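Local coordinates for hypothetical protein ST1511 (Sulfolobus tokodaii, PDB 2EKM) that is of unknown function but probably belongs to the adenosine-specific kinase family and may act on adenosine or its nucleotides, at residues V18-L32 with I100-T113. Residues are numbered along the deposited sequence; the frame is centred on the assembly and turned at random.
Sequences VIIGQSHFIKTVEDL and IKNVEEVVRIFAAT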
ATOM      1  N   VAL A  18       5.921 -15.490  -4.489  1.00 17.94           N
ATOM      2  CA  VAL A  18       4.784 -14.876  -5.144  1.00 18.63           C
ATOM      3  C   VAL A  18       4.674 -13.432  -4.674  1.00 18.48           C
ATOM      4  O   VAL A  18       4.973 -13.122  -3.522  1.00 18.44           O
ATOM      5  CB  VAL A  18       3.471 -15.645  -4.831  1.00 19.23           C
ATOM      6  CG1 VAL A  18       3.084 -15.462  -3.365  1.00 19.35           C
ATOM      7  CG2 VAL A  18       2.356 -15.175  -5.759  1.00 17.73           C
ATOM      8  N   ILE A  19       4.285 -12.554  -5.587  1.00 17.32           N
ATOM      9  CA  ILE A  19       4.104 -11.140  -5.289  1.00 17.23           C
ATOM     10  C   ILE A  19       2.714 -10.776  -5.798  1.00 17.58           C
ATOM     11  O   ILE A  19       2.412 -10.940  -6.984  1.00 19.15           O
ATOM     12  CB  ILE A  19       5.152 -10.259  -6.006  1.00 17.66           C
ATOM     13  CG1 ILE A  19       6.559 -10.613  -5.516  1.00 18.38           C
ATOM     14  CG2 ILE A  19       4.868  -8.780  -5.720  1.00 18.10           C
ATOM     15  CD1 ILE A  19       7.665  -9.910  -6.273  1.00 16.25           C
ATOM     16  N   ILE A  20       1.870 -10.289  -4.897  1.00 15.72           N
ATOM     17  CA  ILE A  20       0.505  -9.927  -5.250  1.00 16.03           C
ATOM     18  C   ILE A  20       0.234  -8.459  -4.945  1.00 16.11           C
ATOM     19  O   ILE A  20       0.601  -7.955  -3.883  1.00 17.05           O
ATOM     20  CB  ILE A  20      -0.503 -10.811  -4.476  1.00 15.20           C
ATOM     21  CG1 ILE A  20      -0.153 -12.287  -4.688  1.00 15.20           C
ATOM     22  CG2 ILE A  20      -1.921 -10.531  -4.956  1.00 15.46           C
ATOM     23  CD1 ILE A  20      -0.991 -13.255  -3.871  1.00 15.45           C
ATOM     24  N   GLY A  21      -0.404  -7.773  -5.887  1.00 15.11           N
ATOM     25  CA  GLY A  21      -0.705  -6.371  -5.681  1.00 15.05           C
ATOM     26  C   GLY A  21      -1.935  -5.901  -6.428  1.00 14.82           C
ATOM     27  O   GLY A  21      -2.774  -6.698  -6.846  1.00 13.45           O
ATOM     28  N   GLN A  22      -2.031  -4.590  -6.600  1.00 15.05           N
ATOM     29  CA  GLN A  22      -3.155  -3.980  -7.292  1.00 16.84           C
ATOM     30  C   GLN A  22      -2.617  -2.973  -8.294  1.00 18.17           C
ATOM     31  O   GLN A  22      -1.667  -2.238  -8.006  1.00 17.75           O
ATOM     32  CB  GLN A  22      -4.057  -3.275  -6.285  1.00 17.89           C
ATOM     33  CG  GLN A  22      -5.341  -2.725  -6.855  1.00 18.61           C
ATOM     34  CD  GLN A  22      -6.138  -1.994  -5.796  1.00 21.23           C
ATOM     35  OE1 GLN A  22      -6.260  -2.467  -4.666  1.00 22.95           O
ATOM     36  NE2 GLN A  22      -6.685  -0.838  -6.152  1.00 21.18           N
ATOM     37  N   SER A  23      -3.241  -2.933  -9.463  1.00 18.76           N
ATOM     38  CA  SER A  23      -2.819  -2.034 -10.524  1.00 20.48           C
ATOM     39  C   SER A  23      -4.037  -1.520 -11.294  1.00 20.83           C
ATOM     40  O   SER A  23      -5.171  -1.632 -10.829  1.00 21.72           O
ATOM     41  CB  SER A  23      -1.884  -2.796 -11.471  1.00 19.48           C
ATOM     42  OG  SER A  23      -1.339  -1.943 -12.450  1.00 26.79           O
ATOM     43  N   HIS A  24      -3.793  -0.944 -12.466  1.00 18.87           N
ATOM     44  CA  HIS A  24      -4.869  -0.447 -13.316  1.00 19.16           C
ATOM     45  C   HIS A  24      -4.321  -0.309 -14.731  1.00 18.74           C
ATOM     46  O   HIS A  24      -3.108  -0.247 -14.922  1.00 19.46           O
ATOM     47  CB  HIS A  24      -5.379   0.906 -12.810  1.00 18.08           C
ATOM     48  CG  HIS A  24      -4.499   2.059 -13.173  1.00 19.50           C
ATOM     49  ND1 HIS A  24      -4.821   2.951 -14.173  1.00 21.75           N
ATOM     50  CD2 HIS A  24      -3.296   2.450 -12.690  1.00 17.78           C
ATOM     51  CE1 HIS A  24      -3.852   3.842 -14.290  1.00 20.37           C
ATOM     52  NE2 HIS A  24      -2.916   3.560 -13.402  1.00 22.55           N
ATOM     53  N   PHE A  25      -5.219  -0.270 -15.710  1.00 19.52           N
ATOM     54  CA  PHE A  25      -4.856  -0.146 -17.123  1.00 18.48           C
ATOM     55  C   PHE A  25      -4.211  -1.423 -17.649  1.00 18.48           C
ATOM     56  O   PHE A  25      -3.385  -2.045 -16.979  1.00 17.70           O
ATOM     57  CB  PHE A  25      -3.904   1.035 -17.349  1.00 17.71           C
ATOM     58  CG  PHE A  25      -3.800   1.465 -18.793  1.00 19.04           C
ATOM     59  CD1 PHE A  25      -4.895   1.355 -19.649  1.00 20.54           C
ATOM     60  CD2 PHE A  25      -2.613   1.986 -19.296  1.00 19.10           C
ATOM     61  CE1 PHE A  25      -4.805   1.756 -20.986  1.00 22.13           C
ATOM     62  CE2 PHE A  25      -2.512   2.390 -20.634  1.00 20.36           C
ATOM     63  CZ  PHE A  25      -3.610   2.273 -21.477  1.00 20.12           C
ATOM     64  N   ILE A  26      -4.588  -1.797 -18.866  1.00 18.52           N
ATOM     65  CA  ILE A  26      -4.082  -3.006 -19.504  1.00 19.66           C
ATOM     66  C   ILE A  26      -2.560  -3.013 -19.692  1.00 18.68           C
ATOM     67  O   ILE A  26      -1.949  -4.083 -19.768  1.00 16.71           O
ATOM     68  CB  ILE A  26      -4.765  -3.214 -20.884  1.00 22.50           C
ATOM     69  CG1 ILE A  26      -4.459  -4.612 -21.423  1.00 24.27           C
ATOM     70  CG2 ILE A  26      -4.285  -2.163 -21.869  1.00 18.90           C
ATOM     71  CD1 ILE A  26      -4.994  -5.719 -20.563  1.00 27.66           C
ATOM     72  N   LYS A  27      -1.951  -1.830 -19.752  1.00 17.53           N
ATOM     73  CA  LYS A  27      -0.501  -1.723 -19.945  1.00 16.66           C
ATOM     74  C   LYS A  27       0.288  -2.323 -18.779  1.00 16.84           C
ATOM     75  O   LYS A  27       1.509  -2.481 -18.847  1.00 14.84           O
ATOM     76  CB  LYS A  27      -0.091  -0.256 -20.160  1.00 16.90           C
ATOM     77  CG  LYS A  27       1.343  -0.087 -20.686  1.00 14.84           C
ATOM     78  CD  LYS A  27       1.554   1.268 -21.370  1.00 16.07           C
ATOM     79  CE  LYS A  27       1.597   2.431 -20.381  1.00 16.24           C
ATOM     80  NZ  LYS A  27       2.848   2.447 -19.551  1.00 13.79           N
ATOM     81  N   THR A  28      -0.422  -2.656 -17.705  1.00 18.04           N
ATOM     82  CA  THR A  28       0.191  -3.268 -16.530  1.00 17.19           C
ATOM     83  C   THR A  28       1.023  -4.496 -16.914  1.00 18.00           C
ATOM     84  O   THR A  28       2.171  -4.645 -16.490  1.00 16.71           O
ATOM     85  CB  THR A  28      -0.897  -3.719 -15.522  1.00 16.83           C
ATOM     86  OG1 THR A  28      -1.483  -2.569 -14.903  1.00 15.02           O
ATOM     87  CG2 THR A  28      -0.309  -4.646 -14.456  1.00 16.94           C
ATOM     88  N   VAL A  29       0.432  -5.374 -17.722  1.00 17.52           N
ATOM     89  CA  VAL A  29       1.092  -6.606 -18.143  1.00 18.25           C
ATOM     90  C   VAL A  29       2.434  -6.406 -18.843  1.00 17.62           C
ATOM     91  O   VAL A  29       3.444  -6.972 -18.422  1.00 17.97           O
ATOM     92  CB  VAL A  29       0.172  -7.436 -19.069  1.00 19.97           C
ATOM     93  CG1 VAL A  29       0.823  -8.772 -19.396  1.00 19.91           C
ATOM     94  CG2 VAL A  29      -1.170  -7.652 -18.399  1.00 19.67           C
ATOM     95  N   GLU A  30       2.454  -5.613 -19.909  1.00 16.98           N
ATOM     96  CA  GLU A  30       3.707  -5.389 -20.625  1.00 19.17           C
ATOM     97  C   GLU A  30       4.736  -4.659 -19.766  1.00 17.96           C
ATOM     98  O   GLU A  30       5.928  -4.927 -19.872  1.00 17.78           O
ATOM     99  CB  GLU A  30       3.472  -4.606 -21.927  1.00 21.72           C
ATOM    100  CG  GLU A  30       2.561  -5.313 -22.923  1.00 28.85           C
ATOM    101  CD  GLU A  30       2.745  -4.813 -24.351  1.00 31.75           C
ATOM    102  OE1 GLU A  30       3.835  -4.293 -24.672  1.00 35.59           O
ATOM    103  OE2 GLU A  30       1.804  -4.954 -25.157  1.00 31.95           O
ATOM    104  N   ASP A  31       4.280  -3.737 -18.922  1.00 17.30           N
ATOM    105  CA  ASP A  31       5.194  -2.999 -18.061  1.00 17.78           C
ATOM    106  C   ASP A  31       5.829  -3.911 -17.010  1.00 17.63           C
ATOM    107  O   ASP A  31       7.012  -3.825 -16.709  1.00 17.89           O
ATOM    108  CB  ASP A  31       4.407  -1.882 -17.375  1.00 16.37           C
ATOM    109  CG  ASP A  31       4.346  -0.671 -18.295  1.00 17.67           C
ATOM    110  OD1 ASP A  31       4.580  -0.848 -19.491  1.00 16.91           O
ATOM    111  OD2 ASP A  31       4.065   0.424 -17.814  1.00 16.77           O
ATOM    112  N   LEU A  32       5.034  -4.810 -16.445  1.00 16.19           N
ATOM    113  CA  LEU A  32       5.573  -5.743 -15.462  1.00 17.30           C
ATOM    114  C   LEU A  32       6.530  -6.709 -16.170  1.00 16.91           C
ATOM    115  O   LEU A  32       7.618  -6.993 -15.673  1.00 17.29           O
ATOM    116  CB  LEU A  32       4.437  -6.511 -14.773  1.00 17.11           C
ATOM    117  CG  LEU A  32       3.629  -5.711 -13.741  1.00 17.48           C
ATOM    118  CD1 LEU A  32       2.444  -6.527 -13.240  1.00 16.64           C
ATOM    119  CD2 LEU A  32       4.539  -5.319 -12.581  1.00 18.27           C
ATOM    120  N   ILE A 100       8.906  -3.089  -9.254  1.00 14.62           N
ATOM    121  CA  ILE A 100       7.457  -3.241  -9.302  1.00 16.91           C
ATOM    122  C   ILE A 100       6.736  -2.033  -8.702  1.00 16.86           C
ATOM    123  O   ILE A 100       5.755  -1.544  -9.271  1.00 16.30           O
ATOM    124  CB  ILE A 100       7.030  -4.541  -8.572  1.00 17.37           C
ATOM    125  CG1 ILE A 100       7.592  -5.756  -9.327  1.00 16.43           C
ATOM    126  CG2 ILE A 100       5.507  -4.619  -8.475  1.00 19.27           C
ATOM    127  CD1 ILE A 100       7.467  -7.087  -8.577  1.00 13.89           C
ATOM    128  N   LYS A 101       7.221  -1.549  -7.558  1.00 16.78           N
ATOM    129  CA  LYS A 101       6.618  -0.385  -6.905  1.00 16.42           C
ATOM    130  C   LYS A 101       6.644   0.813  -7.845  1.00 17.90           C
ATOM    131  O   LYS A 101       5.737   1.648  -7.826  1.00 18.96           O
ATOM    132  CB  LYS A 101       7.394   0.009  -5.646  1.00 16.18           C
ATOM    133  CG  LYS A 101       7.411  -1.000  -4.528  1.00 17.87           C
ATOM    134  CD  LYS A 101       8.430  -0.568  -3.481  1.00 17.47           C
ATOM    135  CE  LYS A 101       8.610  -1.616  -2.406  1.00 17.82           C
ATOM    136  NZ  LYS A 101       9.681  -1.223  -1.446  1.00 16.23           N
ATOM    137  N   ASN A 102       7.697   0.891  -8.656  1.00 16.51           N
ATOM    138  CA  ASN A 102       7.892   2.003  -9.587  1.00 17.42           C
ATOM    139  C   ASN A 102       7.146   1.910 -10.915  1.00 16.45           C
ATOM    140  O   ASN A 102       7.210   2.836 -11.723  1.00 16.48           O
ATOM    141  CB  ASN A 102       9.391   2.185  -9.861  1.00 21.66           C
ATOM    142  CG  ASN A 102      10.188   2.463  -8.595  1.00 27.04           C
ATOM    143  OD1 ASN A 102      11.420   2.449  -8.608  1.00 32.36           O
ATOM    144  ND2 ASN A 102       9.490   2.722  -7.497  1.00 28.17           N
ATOM    145  N   VAL A 103       6.456   0.799 -11.159  1.00 16.46           N
ATOM    146  CA  VAL A 103       5.691   0.665 -12.394  1.00 16.20           C
ATOM    147  C   VAL A 103       4.539   1.660 -12.282  1.00 17.30           C
ATOM    148  O   VAL A 103       3.753   1.598 -11.335  1.00 15.72           O
ATOM    149  CB  VAL A 103       5.148  -0.773 -12.565  1.00 18.75           C
ATOM    150  CG1 VAL A 103       4.116  -0.817 -13.687  1.00 16.37           C
ATOM    151  CG2 VAL A 103       6.303  -1.718 -12.889  1.00 15.78           C
ATOM    152  N   GLU A 104       4.445   2.575 -13.248  1.00 16.36           N
ATOM    153  CA  GLU A 104       3.423   3.621 -13.228  1.00 17.06           C
ATOM    154  C   GLU A 104       1.962   3.200 -13.084  1.00 17.15           C
ATOM    155  O   GLU A 104       1.131   4.018 -12.681  1.00 17.17           O
ATOM    156  CB  GLU A 104       3.580   4.542 -14.447  1.00 16.92           C
ATOM    157  CG  GLU A 104       3.580   3.848 -15.804  1.00 18.89           C
ATOM    158  CD  GLU A 104       3.804   4.837 -16.941  1.00 20.09           C
ATOM    159  OE1 GLU A 104       4.493   5.846 -16.698  1.00 20.17           O
ATOM    160  OE2 GLU A 104       3.310   4.604 -18.067  1.00 19.38           O
ATOM    161  N   GLU A 105       1.637   1.949 -13.409  1.00 16.51           N
ATOM    162  CA  GLU A 105       0.272   1.453 -13.270  1.00 16.62           C
ATOM    163  C   GLU A 105       0.006   0.897 -11.868  1.00 17.05           C
ATOM    164  O   GLU A 105      -1.111   0.906 -11.369  1.00 15.38           O
ATOM    165  CB  GLU A 105       0.055   0.356 -14.314  1.00 18.19           C
ATOM    166  CG  GLU A 105      -0.264   0.921 -15.698  1.00 17.61           C
ATOM    167  CD  GLU A 105       1.000   0.966 -16.526  1.00 18.08           C
ATOM    168  OE1 GLU A 105       1.949   0.275 -16.183  1.00 16.92           O
ATOM    169  OE2 GLU A 105       1.024   1.699 -17.513  1.00 20.42           O
ATOM    170  N   VAL A 106       1.055   0.381 -11.232  1.00 16.41           N
ATOM    171  CA  VAL A 106       0.930  -0.225  -9.908  1.00 15.71           C
ATOM    172  C   VAL A 106       0.417   0.745  -8.841  1.00 16.45           C
ATOM    173  O   VAL A 106       0.973   1.817  -8.646  1.00 15.55           O
ATOM    174  CB  VAL A 106       2.290  -0.833  -9.459  1.00 15.08           C
ATOM    175  CG1 VAL A 106       2.211  -1.334  -8.018  1.00 14.66           C
ATOM    176  CG2 VAL A 106       2.667  -1.986 -10.383  1.00 16.70           C
ATOM    177  N   VAL A 107      -0.648   0.351  -8.150  1.00 17.12           N
ATOM    178  CA  VAL A 107      -1.235   1.175  -7.101  1.00 16.56           C
ATOM    179  C   VAL A 107      -0.625   0.820  -5.744  1.00 17.21           C
ATOM    180  O   VAL A 107      -0.310   1.698  -4.932  1.00 15.53           O
ATOM    181  CB  VAL A 107      -2.764   0.974  -7.041  1.00 17.59           C
ATOM    182  CG1 VAL A 107      -3.361   1.792  -5.902  1.00 22.10           C
ATOM    183  CG2 VAL A 107      -3.387   1.388  -8.361  1.00 18.16           C
ATOM    184  N   ARG A 108      -0.455  -0.474  -5.508  1.00 16.00           N
ATOM    185  CA  ARG A 108       0.118  -0.956  -4.259  1.00 17.91           C
ATOM    186  C   ARG A 108       0.385  -2.449  -4.345  1.00 18.14           C
ATOM    187  O   ARG A 108      -0.068  -3.116  -5.280  1.00 16.24           O
ATOM    188  CB  ARG A 108      -0.833  -0.689  -3.096  1.00 19.85           C
ATOM    189  CG  ARG A 108      -2.215  -1.283  -3.292  1.00 22.98           C
ATOM    190  CD  ARG A 108      -3.034  -1.156  -2.026  1.00 25.96           C
ATOM    191  NE  ARG A 108      -4.443  -1.398  -2.290  1.00 24.93           N
ATOM    192  CZ  ARG A 108      -5.363  -1.545  -1.347  1.00 25.68           C
ATOM    193  NH1 ARG A 108      -5.021  -1.478  -0.067  1.00 24.61           N
ATOM    194  NH2 ARG A 108      -6.627  -1.751  -1.689  1.00 25.34           N
ATOM    195  N   ILE A 109       1.116  -2.961  -3.359  1.00 15.77           N
ATOM    196  CA  ILE A 109       1.453  -4.374  -3.299  1.00 15.22           C
ATOM    197  C   ILE A 109       0.911  -4.945  -1.988  1.00 17.37           C
ATOM    198  O   ILE A 109       1.075  -4.335  -0.932  1.00 17.33           O
ATOM    199  CB  ILE A 109       2.982  -4.560  -3.357  1.00 17.07           C
ATOM    200  CG1 ILE A 109       3.530  -3.838  -4.593  1.00 17.89           C
ATOM    201  CG2 ILE A 109       3.337  -6.047  -3.393  1.00 12.91           C
ATOM    202  CD1 ILE A 109       5.046  -3.837  -4.686  1.00 23.29           C
ATOM    203  N   PHE A 110       0.262  -6.108  -2.068  1.00 15.41           N
ATOM    204  CA  PHE A 110      -0.322  -6.752  -0.895  1.00 17.65           C
ATOM    205  C   PHE A 110       0.631  -7.713  -0.178  1.00 19.47           C
ATOM    206  O   PHE A 110       0.582  -7.842   1.048  1.00 18.47           O
ATOM    207  CB  PHE A 110      -1.599  -7.514  -1.287  1.00 18.82           C
ATOM    208  CG  PHE A 110      -2.707  -6.632  -1.825  1.00 18.59           C
ATOM    209  CD1 PHE A 110      -3.250  -5.615  -1.047  1.00 19.47           C
ATOM    210  CD2 PHE A 110      -3.222  -6.843  -3.100  1.00 17.71           C
ATOM    211  CE1 PHE A 110      -4.298  -4.813  -1.533  1.00 18.81           C
ATOM    212  CE2 PHE A 110      -4.264  -6.054  -3.596  1.00 16.93           C
ATOM    213  CZ  PHE A 110      -4.803  -5.038  -2.810  1.00 18.12           C
ATOM    214  N   ALA A 111       1.490  -8.388  -0.934  1.00 16.23           N
ATOM    215  CA  ALA A 111       2.412  -9.333  -0.330  1.00 17.75           C
ATOM    216  C   ALA A 111       3.537  -9.762  -1.262  1.00 17.26           C
ATOM    217  O   ALA A 111       3.400  -9.734  -2.481  1.00 16.82           O
ATOM    218  CB  ALA A 111       1.642 -10.573   0.144  1.00 17.69           C
ATOM    219  N   ALA A 112       4.648 -10.156  -0.653  1.00 18.17           N
ATOM    220  CA  ALA A 112       5.832 -10.655  -1.351  1.00 18.50           C
ATOM    221  C   ALA A 112       6.343 -11.695  -0.360  1.00 19.56           C
ATOM    222  O   ALA A 112       6.859 -11.338   0.701  1.00 20.25           O
ATOM    223  CB  ALA A 112       6.851  -9.543  -1.536  1.00 16.62           C
ATOM    224  N   THR A 113       6.197 -12.976  -0.686  1.00 18.78           N
ATOM    225  CA  THR A 113       6.602 -14.007   0.260  1.00 20.04           C
ATOM    226  C   THR A 113       6.687 -15.416  -0.327  1.00 20.70           C
ATOM    227  O   THR A 113       6.251 -15.668  -1.451  1.00 21.10           O
ATOM    228  CB  THR A 113       5.590 -14.047   1.434  1.00 18.73           C
ATOM    229  OG1 THR A 113       6.091 -14.866   2.494  1.00 18.39           O
ATOM    230  CG2 THR A 113       4.257 -14.626   0.952  1.00 18.12           C
TER
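K27 brings its ammonium among three carboxylates: NZ lies 2.7 Å from E104 OE2, on the anti side of that group, and makes a weaker bond to E105 OE2, while D31, four residues on, takes it through OD2 on the syn side. Bends at chi3 (72°) and chi4 (71°) curl the lysine chain back to this meeting point. D31 OD2 and E105 OE1 approach to 2.7 Å, so one of these acids probably holds a proton; D31 OD1 is also bridged by K161 of the second subunit. With an alanine here in place of K27, E104 and E105 would probably lose their shared cation, and the close D31 and E105 carboxylates would lack the lysine charge that offsets theirs.

Backbone bonds join strands 16-22 and 108-113 as antiparallel neighbours, interrupted by two classic bulges. At the first, I20 O accepts from both F110 N and A111 N, in its carbonyl plane; at the second, Q22 O takes V107 N (2.8 Å) and R108 N from the same face.

Beside the second bulge, R108 grips Q22 OE1 side-on, NH2 at 3.1 Å and NE at 3.2 Å, with amide and guanidinium planes 70° apart. F110 turns its ring edge to one guanidinium face, with CE1 over the centre. Q22 NE2 bonds F110 O of the second subunit.

On the apolar side, I19 and I100 meet tip to tip, CD1 to CD1 at 3.6 Å, and L32 CD2 rests against V103 CG2.

The whole is a twice-bulged antiparallel strand pair at one edge of this chain's five-stranded sheet, with a salt-bridge network tying the start of helix 28-37 to the loop before strand 108-113.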